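Local coordinates for protein K5 lyase (Enterobacteria phage k1-5, PDB 2X3H) that probably cleaves the K5 capsular polysaccharide, a heparosan-type glycosaminoglycan, by lyase-type elimination, serving the phage as a trimeric tail spike, at residues D153-G164 with K179-N190; F101-C111 with Y130-L141. All coordinates share one frame; numbering follows the deposited sequence.

Interaction 1. Residues D153-G164 with K179-N190; sequences DTTQGQQVSLAG and KGTGFSLIAYPN
Q158 reaches across to the backbone of F183. Its chain bends at chi2 (-50°), and OE1 accepts from F183 N at 2.7 Å. F183 N lies almost on the line of that C=O, though its N-H is bent (146°). The same OE1 lies at the F183 ring edge, in its plane. Q156 is bent too, and its side chain crosses that of T181 at about a right angle. T181 OG1 donates to Q156 OE1 at 2.6 Å, from above the amide plane. Q159 OE1 accepts from S184 OG at 2.8 Å, in the carbonyl plane, and S184 OG is also hydrogen-bonded to Y236 OH. These are neighbouring coils of a right-handed parallel beta-helix, and strands 160-163 and 186-188 run parallel in one of its sheets. V160 and L185 point the same way, and V160 CG1 and L185 CD1 are 3.7 Å apart. Y188 has CG between its backbone N and carbonyl carbon (chi1 55°), which lays the ring over A163. A163 CA sits 4.0 Å from the ring centroid, a CH-pi contact. One water joins Y188 OH to S161 OG. N190 ND2 donates to A163 O at 3.0 Å, from well above the carbonyl plane.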
loop_
_atom_site.group_PDB
_atom_site.type_symbol
_atom_site.label_atom_id
_atom_site.label_comp_id
_atom_site.label_asym_id
_atom_site.label_seq_id
_atom_site.Cartn_x
_atom_site.Cartn_y
_atom_site.Cartn_z
ATOM N N ASP A 153 31.196 -2.351 25.780
ATOM C CA ASP A 153 30.277 -2.754 24.715
ATOM C C ASP A 153 29.284 -3.837 25.140
ATOM O O ASP A 153 28.453 -4.257 24.332
ATOM C CB ASP A 153 31.065 -3.231 23.488
ATOM C CG ASP A 153 31.635 -2.087 22.674
ATOM O OD1 ASP A 153 30.949 -1.051 22.512
ATOM O OD2 ASP A 153 32.776 -2.227 22.175
ATOM N N THR A 154 29.366 -4.287 26.394
ATOM C CA THR A 154 28.403 -5.256 26.929
ATOM C C THR A 154 27.713 -4.746 28.192
ATOM O O THR A 154 27.068 -5.510 28.911
ATOM C CB THR A 154 29.041 -6.640 27.195
ATOM O OG1 THR A 154 30.140 -6.510 28.109
ATOM C CG2 THR A 154 29.533 -7.254 25.892
ATOM N N THR A 155 27.839 -3.450 28.444
ATOM C CA THR A 155 27.212 -2.824 29.607
ATOM C C THR A 155 25.699 -2.682 29.422
ATOM O O THR A 155 25.244 -2.244 28.370
ATOM C CB THR A 155 27.804 -1.429 29.873
ATOM O OG1 THR A 155 29.204 -1.547 30.185
ATOM C CG2 THR A 155 27.083 -0.760 31.033
ATOM N N GLN A 156 24.938 -3.053 30.450
ATOM C CA GLN A 156 23.464 -3.020 30.416
ATOM C C GLN A 156 22.894 -1.674 30.856
ATOM O O GLN A 156 23.336 -1.084 31.836
ATOM C CB GLN A 156 22.894 -4.135 31.300
ATOM C CG GLN A 156 21.391 -4.077 31.545
ATOM C CD GLN A 156 20.563 -4.373 30.298
ATOM O OE1 GLN A 156 20.919 -5.232 29.489
ATOM N NE2 GLN A 156 19.443 -3.666 30.150
ATOM N N GLY A 157 21.893 -1.189 30.128
ATOM C CA GLY A 157 21.213 0.036 30.510
ATOM C C GLY A 157 20.280 0.559 29.427
ATOM O O GLY A 157 20.641 0.535 28.244
ATOM N N GLN A 158 19.090 1.007 29.837
ATOM C CA GLN A 158 18.158 1.722 28.946
ATOM C C GLN A 158 18.467 3.212 29.033
ATOM O O GLN A 158 18.748 3.729 30.123
ATOM C CB GLN A 158 16.681 1.561 29.365
ATOM C CG GLN A 158 16.196 0.212 29.926
ATOM C CD GLN A 158 16.555 -0.997 29.089
ATOM O OE1 GLN A 158 16.945 -0.891 27.928
ATOM N NE2 GLN A 158 16.407 -2.174 29.689
ATOM N N GLN A 159 18.365 3.926 27.918
ATOM C CA GLN A 159 18.554 5.376 27.961
ATOM C C GLN A 159 17.328 6.104 28.527
ATOM O O GLN A 159 17.436 6.837 29.512
ATOM C CB GLN A 159 18.949 5.942 26.590
ATOM C CG GLN A 159 20.268 5.421 26.036
ATOM C CD GLN A 159 20.651 6.121 24.744
ATOM O OE1 GLN A 159 20.109 5.826 23.680
ATOM N NE2 GLN A 159 21.602 7.052 24.829
ATOM N N VAL A 160 16.166 5.910 27.908
ATOM C CA VAL A 160 14.914 6.462 28.428
ATOM C C VAL A 160 13.886 5.352 28.568
ATOM O O VAL A 160 13.595 4.641 27.601
ATOM C CB VAL A 160 14.331 7.549 27.494
ATOM C CG1 VAL A 160 12.953 7.987 27.965
ATOM C CG2 VAL A 160 15.258 8.746 27.420
ATOM N N SER A 161 13.349 5.199 29.780
ATOM C CA SER A 161 12.322 4.198 30.077
ATOM C C SER A 161 11.000 4.875 30.412
ATOM O O SER A 161 10.945 5.786 31.249
ATOM C CB SER A 161 12.734 3.326 31.275
ATOM O OG SER A 161 13.954 2.651 31.043
ATOM N N LEU A 162 9.937 4.435 29.745
ATOM C CA LEU A 162 8.577 4.721 30.183
ATOM C C LEU A 162 8.089 3.459 30.881
ATOM O O LEU A 162 7.625 2.510 30.236
ATOM C CB LEU A 162 7.675 5.084 28.998
ATOM C CG LEU A 162 8.154 6.268 28.152
ATOM C CD1 LEU A 162 7.211 6.543 26.981
ATOM C CD2 LEU A 162 8.357 7.532 29.012
ATOM N N ALA A 163 8.257 3.438 32.202
ATOM C CA ALA A 163 7.878 2.295 33.017
ATOM C C ALA A 163 6.396 2.455 33.314
ATOM O O ALA A 163 6.003 2.992 34.352
ATOM C CB ALA A 163 8.699 2.258 34.302
ATOM N N GLY A 164 5.575 2.021 32.367
ATOM C CA GLY A 164 4.173 2.389 32.345
ATOM C C GLY A 164 4.006 3.777 31.752
ATOM O O GLY A 164 4.958 4.556 31.691
ATOM N N LYS A 179 25.352 2.102 23.214
ATOM C CA LYS A 179 26.203 0.902 23.291
ATOM C C LYS A 179 25.602 -0.200 24.164
ATOM O O LYS A 179 24.602 0.014 24.871
ATOM C CB LYS A 179 27.586 1.260 23.872
ATOM C CG LYS A 179 28.412 2.215 23.041
ATOM C CD LYS A 179 29.738 2.548 23.742
ATOM C CE LYS A 179 30.467 3.660 22.991
ATOM N NZ LYS A 179 31.784 4.048 23.609
ATOM N N GLY A 180 26.249 -1.370 24.147
ATOM C CA GLY A 180 25.928 -2.448 25.075
ATOM C C GLY A 180 24.551 -3.030 24.876
ATOM O O GLY A 180 24.014 -3.024 23.762
ATOM N N THR A 181 23.980 -3.538 25.958
ATOM C CA THR A 181 22.664 -4.141 25.901
ATOM C C THR A 181 21.621 -3.212 26.508
ATOM O O THR A 181 21.913 -2.420 27.418
ATOM C CB THR A 181 22.643 -5.520 26.579
ATOM O OG1 THR A 181 23.039 -5.387 27.952
ATOM C CG2 THR A 181 23.609 -6.453 25.862
ATOM N N GLY A 182 20.406 -3.316 25.974
ATOM C CA GLY A 182 19.307 -2.443 26.345
ATOM C C GLY A 182 18.850 -1.643 25.141
ATOM O O GLY A 182 19.275 -1.904 24.013
ATOM N N PHE A 183 18.013 -0.646 25.408
ATOM C CA PHE A 183 17.338 0.127 24.372
ATOM C C PHE A 183 17.486 1.628 24.567
ATOM O O PHE A 183 17.641 2.123 25.692
ATOM C CB PHE A 183 15.853 -0.237 24.355
ATOM C CG PHE A 183 15.607 -1.671 24.013
ATOM C CD1 PHE A 183 15.314 -2.036 22.706
ATOM C CD2 PHE A 183 15.692 -2.659 24.982
ATOM C CE1 PHE A 183 15.106 -3.363 22.366
ATOM C CE2 PHE A 183 15.485 -3.996 24.645
ATOM C CZ PHE A 183 15.191 -4.343 23.337
ATOM N N SER A 184 17.423 2.362 23.460
ATOM C CA SER A 184 17.426 3.817 23.541
ATOM C C SER A 184 16.142 4.330 24.173
ATOM O O SER A 184 16.178 5.144 25.083
ATOM C CB SER A 184 17.644 4.443 22.157
ATOM O OG SER A 184 18.956 4.151 21.708
ATOM N N LEU A 185 15.007 3.840 23.685
ATOM C CA LEU A 185 13.718 4.226 24.221
ATOM C C LEU A 185 12.867 2.974 24.403
ATOM O O LEU A 185 12.617 2.256 23.445
ATOM C CB LEU A 185 13.027 5.207 23.264
ATOM C CG LEU A 185 11.598 5.645 23.621
ATOM C CD1 LEU A 185 11.529 6.373 24.960
ATOM C CD2 LEU A 185 11.033 6.530 22.519
ATOM N N ILE A 186 12.434 2.714 25.631
ATOM C CA ILE A 186 11.645 1.514 25.908
ATOM C C ILE A 186 10.409 1.892 26.708
ATOM O O ILE A 186 10.504 2.606 27.691
ATOM C CB ILE A 186 12.473 0.426 26.661
ATOM C CG1 ILE A 186 11.593 -0.766 27.022
ATOM C CG2 ILE A 186 13.113 1.003 27.926
ATOM C CD1 ILE A 186 12.289 -1.862 27.782
ATOM N N ALA A 187 9.252 1.407 26.273
ATOM C CA ALA A 187 8.023 1.543 27.049
ATOM C C ALA A 187 7.525 0.156 27.415
ATOM O O ALA A 187 7.515 -0.747 26.571
ATOM C CB ALA A 187 6.970 2.302 26.247
ATOM N N TYR A 188 7.119 -0.037 28.673
ATOM C CA TYR A 188 6.647 -1.352 29.110
ATOM C C TYR A 188 5.576 -1.231 30.194
ATOM O O TYR A 188 5.381 -0.169 30.756
ATOM C CB TYR A 188 7.814 -2.232 29.586
ATOM C CG TYR A 188 8.683 -1.621 30.675
ATOM C CD1 TYR A 188 9.820 -0.883 30.354
ATOM C CD2 TYR A 188 8.374 -1.792 32.025
ATOM C CE1 TYR A 188 10.625 -0.320 31.341
ATOM C CE2 TYR A 188 9.180 -1.236 33.024
ATOM C CZ TYR A 188 10.306 -0.506 32.671
ATOM O OH TYR A 188 11.112 0.049 33.659
ATOM N N PRO A 189 4.849 -2.327 30.463
ATOM C CA PRO A 189 3.789 -2.256 31.481
ATOM C C PRO A 189 4.368 -2.124 32.880
ATOM O O PRO A 189 5.367 -2.754 33.176
ATOM C CB PRO A 189 3.076 -3.611 31.349
ATOM C CG PRO A 189 3.547 -4.204 30.050
ATOM C CD PRO A 189 4.931 -3.652 29.827
ATOM N N ASN A 190 3.731 -1.320 33.726
ATOM C CA ASN A 190 4.207 -1.135 35.098
ATOM C C ASN A 190 3.066 -0.910 36.095
ATOM O O ASN A 190 3.034 0.109 36.792
ATOM C CB ASN A 190 5.222 0.014 35.147
ATOM C CG ASN A 190 5.936 0.121 36.484
ATOM O OD1 ASN A 190 6.130 -0.876 37.182
ATOM N ND2 ASN A 190 6.363 1.333 36.830
HETATM O O HOH W 1 28.285 -1.696 22.068
HETATM O O HOH W 2 24.909 -7.000 29.334
HETATM O O HOH W 3 13.663 0.492 32.840
#

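Interaction 2. Residues F101-C111 with Y130-L141. Unlike the reference sequence in segment 130-141: P136 (reference Leu), T138 (reference Ala).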
loop_
_atom_site.group_PDB
_atom_site.type_symbol
_atom_site.label_atom_id
_atom_site.label_comp_id
_atom_site.label_asym_id
_atom_site.label_seq_id
_atom_site.Cartn_x
_atom_site.Cartn_y
_atom_site.Cartn_z
ATOM N N PHE A 101 24.513 18.537 29.899
ATOM C CA PHE A 101 24.199 18.434 31.317
ATOM C C PHE A 101 24.552 17.063 31.839
ATOM O O PHE A 101 23.829 16.085 31.624
ATOM C CB PHE A 101 22.730 18.780 31.557
ATOM C CG PHE A 101 22.377 20.174 31.137
ATOM C CD1 PHE A 101 22.088 20.471 29.801
ATOM C CD2 PHE A 101 22.351 21.204 32.072
ATOM C CE1 PHE A 101 21.780 21.767 29.406
ATOM C CE2 PHE A 101 22.024 22.489 31.697
ATOM C CZ PHE A 101 21.743 22.783 30.361
ATOM N N SER A 102 25.701 16.991 32.502
ATOM C CA SER A 102 26.185 15.747 33.059
ATOM C C SER A 102 25.293 15.341 34.215
ATOM O O SER A 102 25.116 16.113 35.161
ATOM C CB SER A 102 27.627 15.923 33.546
ATOM O OG SER A 102 28.113 14.699 34.063
ATOM N N SER A 103 24.727 14.139 34.149
ATOM C CA SER A 103 23.750 13.720 35.142
ATOM C C SER A 103 23.656 12.200 35.249
ATOM O O SER A 103 23.689 11.487 34.237
ATOM C CB SER A 103 22.369 14.350 34.861
ATOM O OG SER A 103 22.072 14.342 33.466
ATOM N N SER A 104 23.559 11.713 36.484
ATOM C CA SER A 104 23.420 10.286 36.754
ATOM C C SER A 104 21.962 9.881 36.581
ATOM O O SER A 104 21.159 10.665 36.075
ATOM C CB SER A 104 23.889 9.972 38.179
ATOM O OG SER A 104 25.165 10.547 38.412
ATOM N N GLY A 105 21.628 8.668 37.012
ATOM C CA GLY A 105 20.269 8.142 36.858
ATOM C C GLY A 105 19.239 9.005 37.557
ATOM O O GLY A 105 19.495 9.529 38.641
ATOM N N ILE A 106 18.071 9.155 36.938
ATOM C CA ILE A 106 16.994 9.967 37.494
ATOM C C ILE A 106 15.667 9.243 37.323
ATOM O O ILE A 106 15.438 8.602 36.299
ATOM C CB ILE A 106 16.893 11.333 36.790
ATOM C CG1 ILE A 106 18.164 12.155 37.040
ATOM C CG2 ILE A 106 15.618 12.100 37.232
ATOM C CD1 ILE A 106 18.312 13.351 36.149
ATOM N N ASN A 107 14.807 9.337 38.333
ATOM C CA ASN A 107 13.457 8.794 38.256
ATOM C C ASN A 107 12.430 9.891 38.529
ATOM O O ASN A 107 12.687 10.793 39.333
ATOM C CB ASN A 107 13.279 7.618 39.225
ATOM C CG ASN A 107 13.280 8.050 40.686
ATOM O OD1 ASN A 107 12.322 8.666 41.173
ATOM N ND2 ASN A 107 14.348 7.700 41.402
ATOM N N SER A 108 11.288 9.835 37.835
ATOM C CA SER A 108 10.199 10.787 38.056
ATOM C C SER A 108 8.856 10.203 37.642
ATOM O O SER A 108 8.800 9.360 36.752
ATOM C CB SER A 108 10.444 12.077 37.267
ATOM O OG SER A 108 9.427 13.040 37.526
ATOM N N ASN A 109 7.780 10.646 38.293
ATOM C CA ASN A 109 6.422 10.278 37.877
ATOM C C ASN A 109 5.865 11.285 36.880
ATOM O O ASN A 109 4.722 11.153 36.440
ATOM C CB ASN A 109 5.472 10.221 39.080
ATOM C CG ASN A 109 5.799 9.088 40.037
ATOM O OD1 ASN A 109 5.682 7.910 39.697
ATOM N ND2 ASN A 109 6.186 9.447 41.259
ATOM N N TYR A 110 6.674 12.290 36.546
ATOM C CA TYR A 110 6.296 13.336 35.595
ATOM C C TYR A 110 7.306 13.462 34.466
ATOM O O TYR A 110 8.508 13.356 34.680
ATOM C CB TYR A 110 6.147 14.689 36.288
ATOM C CG TYR A 110 5.178 14.662 37.435
ATOM C CD1 TYR A 110 3.817 14.863 37.217
ATOM C CD2 TYR A 110 5.615 14.430 38.737
ATOM C CE1 TYR A 110 2.911 14.837 38.267
ATOM C CE2 TYR A 110 4.716 14.404 39.794
ATOM C CZ TYR A 110 3.366 14.608 39.549
ATOM O OH TYR A 110 2.455 14.591 40.587
ATOM N N CYS A 111 6.797 13.725 33.267
ATOM C CA CYS A 111 7.637 13.822 32.085
ATOM C C CYS A 111 7.131 14.980 31.234
ATOM O O CYS A 111 6.190 14.818 30.475
ATOM C CB CYS A 111 7.563 12.505 31.302
ATOM S SG CYS A 111 8.587 12.434 29.809
ATOM N N TYR A 130 19.352 5.311 32.655
ATOM C CA TYR A 130 19.507 6.760 32.753
ATOM C C TYR A 130 18.218 7.394 33.265
ATOM O O TYR A 130 18.074 7.594 34.473
ATOM C CB TYR A 130 19.958 7.341 31.410
ATOM C CG TYR A 130 20.419 8.790 31.425
ATOM C CD1 TYR A 130 20.547 9.508 32.621
ATOM C CD2 TYR A 130 20.766 9.427 30.236
ATOM C CE1 TYR A 130 20.973 10.834 32.616
ATOM C CE2 TYR A 130 21.196 10.739 30.223
ATOM C CZ TYR A 130 21.304 11.436 31.414
ATOM O OH TYR A 130 21.742 12.742 31.382
ATOM N N LEU A 131 17.280 7.680 32.363
ATOM C CA LEU A 131 16.048 8.379 32.719
ATOM C C LEU A 131 14.923 7.361 32.830
ATOM O O LEU A 131 14.673 6.601 31.898
ATOM C CB LEU A 131 15.715 9.450 31.668
ATOM C CG LEU A 131 16.789 10.516 31.422
ATOM C CD1 LEU A 131 16.392 11.473 30.299
ATOM C CD2 LEU A 131 17.089 11.280 32.709
ATOM N N VAL A 132 14.262 7.329 33.981
ATOM C CA VAL A 132 13.145 6.412 34.184
ATOM C C VAL A 132 11.897 7.171 34.614
ATOM O O VAL A 132 11.859 7.800 35.682
ATOM C CB VAL A 132 13.477 5.306 35.218
ATOM C CG1 VAL A 132 12.276 4.397 35.410
ATOM C CG2 VAL A 132 14.694 4.502 34.774
ATOM N N PHE A 133 10.872 7.123 33.766
ATOM C CA PHE A 133 9.606 7.782 34.057
ATOM C C PHE A 133 8.581 6.743 34.461
ATOM O O PHE A 133 8.252 5.849 33.681
ATOM C CB PHE A 133 9.140 8.616 32.856
ATOM C CG PHE A 133 10.102 9.706 32.493
ATOM C CD1 PHE A 133 10.138 10.896 33.218
ATOM C CD2 PHE A 133 11.028 9.513 31.478
ATOM C CE1 PHE A 133 11.050 11.893 32.901
ATOM C CE2 PHE A 133 11.947 10.510 31.148
ATOM C CZ PHE A 133 11.967 11.696 31.857
ATOM N N ASN A 134 8.099 6.841 35.701
ATOM C CA ASN A 134 7.231 5.814 36.245
ATOM C C ASN A 134 5.774 6.217 36.138
ATOM O O ASN A 134 5.316 7.123 36.825
ATOM C CB ASN A 134 7.603 5.496 37.703
ATOM C CG ASN A 134 8.887 4.684 37.818
ATOM O OD1 ASN A 134 9.000 3.586 37.260
ATOM N ND2 ASN A 134 9.849 5.205 38.567
ATOM N N ASN A 135 5.060 5.550 35.239
ATOM C CA ASN A 135 3.625 5.772 35.054
ATOM C C ASN A 135 3.200 7.227 34.864
ATOM O O ASN A 135 2.246 7.685 35.502
ATOM C CB ASN A 135 2.841 5.157 36.220
ATOM C CG ASN A 135 2.816 3.654 36.179
ATOM O OD1 ASN A 135 3.306 2.986 37.101
ATOM N ND2 ASN A 135 2.236 3.102 35.121
ATOM N N PRO A 136 3.884 7.961 33.974
ATOM C CA PRO A 136 3.424 9.311 33.697
ATOM C C PRO A 136 1.999 9.287 33.146
ATOM O O PRO A 136 1.679 8.453 32.290
ATOM C CB PRO A 136 4.400 9.807 32.625
ATOM C CG PRO A 136 4.948 8.562 32.009
ATOM C CD PRO A 136 5.048 7.592 33.153
ATOM N N ARG A 137 1.162 10.185 33.668
ATOM C CA ARG A 137 -0.207 10.386 33.193
ATOM C C ARG A 137 -0.198 11.611 32.281
ATOM O O ARG A 137 -0.312 12.750 32.741
ATOM C CB ARG A 137 -1.145 10.627 34.380
ATOM C CG ARG A 137 -2.627 10.669 34.035
ATOM C CD ARG A 137 -3.254 9.297 34.228
ATOM N NE ARG A 137 -4.649 9.381 34.659
ATOM C CZ ARG A 137 -5.277 8.423 35.338
ATOM N NH1 ARG A 137 -4.632 7.306 35.673
ATOM N NH2 ARG A 137 -6.550 8.583 35.690
ATOM N N THR A 138 -0.088 11.349 30.980
ATOM C CA THR A 138 0.276 12.356 29.981
ATOM C C THR A 138 1.755 12.736 30.140
ATOM O O THR A 138 2.342 12.563 31.210
ATOM C CB THR A 138 -0.647 13.608 29.955
ATOM O OG1 THR A 138 -0.310 14.513 31.023
ATOM C CG2 THR A 138 -2.117 13.208 30.029
ATOM N N GLY A 139 2.368 13.204 29.063
ATOM C CA GLY A 139 3.748 13.667 29.136
ATOM C C GLY A 139 4.264 14.078 27.779
ATOM O O GLY A 139 3.653 13.778 26.750
ATOM N N ARG A 140 5.386 14.788 27.786
ATOM C CA ARG A 140 6.036 15.231 26.556
ATOM C C ARG A 140 7.545 15.183 26.785
ATOM O O ARG A 140 8.034 15.690 27.791
ATOM C CB ARG A 140 5.591 16.659 26.245
ATOM C CG ARG A 140 6.385 17.405 25.185
ATOM C CD ARG A 140 5.537 17.624 23.950
ATOM N NE ARG A 140 6.217 18.417 22.924
ATOM C CZ ARG A 140 5.918 18.351 21.632
ATOM N NH1 ARG A 140 4.961 17.521 21.223
ATOM N NH2 ARG A 140 6.578 19.096 20.749
ATOM N N LEU A 141 8.278 14.533 25.889
ATOM C CA LEU A 141 9.734 14.619 25.924
ATOM C C LEU A 141 10.138 15.013 24.523
ATOM O O LEU A 141 9.893 14.249 23.588
ATOM C CB LEU A 141 10.347 13.274 26.291
ATOM C CG LEU A 141 11.870 13.152 26.279
ATOM C CD1 LEU A 141 12.545 14.079 27.281
ATOM C CD2 LEU A 141 12.236 11.681 26.543
HETATM O O HOH W 4 3.807 13.855 33.047
#
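Strands 106-108 and 131-134 run parallel, 4.8 Å apart at closest and 16° from aligned, with backbone hydrogen bonds from I106 N...Y130 O to N134 N...S108 O. They are successive rungs near the N-terminal end of the parallel beta-helix. I106 and L131 lie side by side, I106 CB to L131 CD2 4.1 Å, and helix 81-88 packs on I106. Y130 has CG anti to its own N (chi1 -169°), which carries the ring to the turn at 103-105. Its OH and S103 OG share a hydrogen bond of 2.6 Å, with OG in the ring plane. S104 O also lies at that edge, and H123 stacks on the ring. Past the strands the chain turns, and C111 O accepts from R140 N at 2.8 Å. A water bridges C111 N and T138 O. G139 CA comes within 3.0 Å of C111 O. R140 NH1 makes a salt bridge to D172 of a second subunit. The F133 ring has Y110 O at its edge, 3.3 Å from CD1. C111 has SG anti to its N, and the sulfur lies over the centre of one face of the ring: SG is 3.8 Å from the F133 centroid, only 4° off the ring normal.

How the interactions relate
From the N terminus, 101-111 comes first, and interaction 2 closes when the chain has gone one turn and laid 130-141 beside it. Interaction 1 then opens at 153-164 and closes at 179-190. The two are in series, neither nested nor crossed, and their centres lie about 13 Å apart. They share one parallel sheet, in the order 106-108, 131-134, 160-163, 186-188. The step between them is made by 131-134 and 160-163: F133 N probably bonds S161 O, and A163 N probably bonds F133 O. Side chains continue the stacking, L131 on V160 and F133 on L162. Together they join four successive rungs, starting from the end beside helix 81-88.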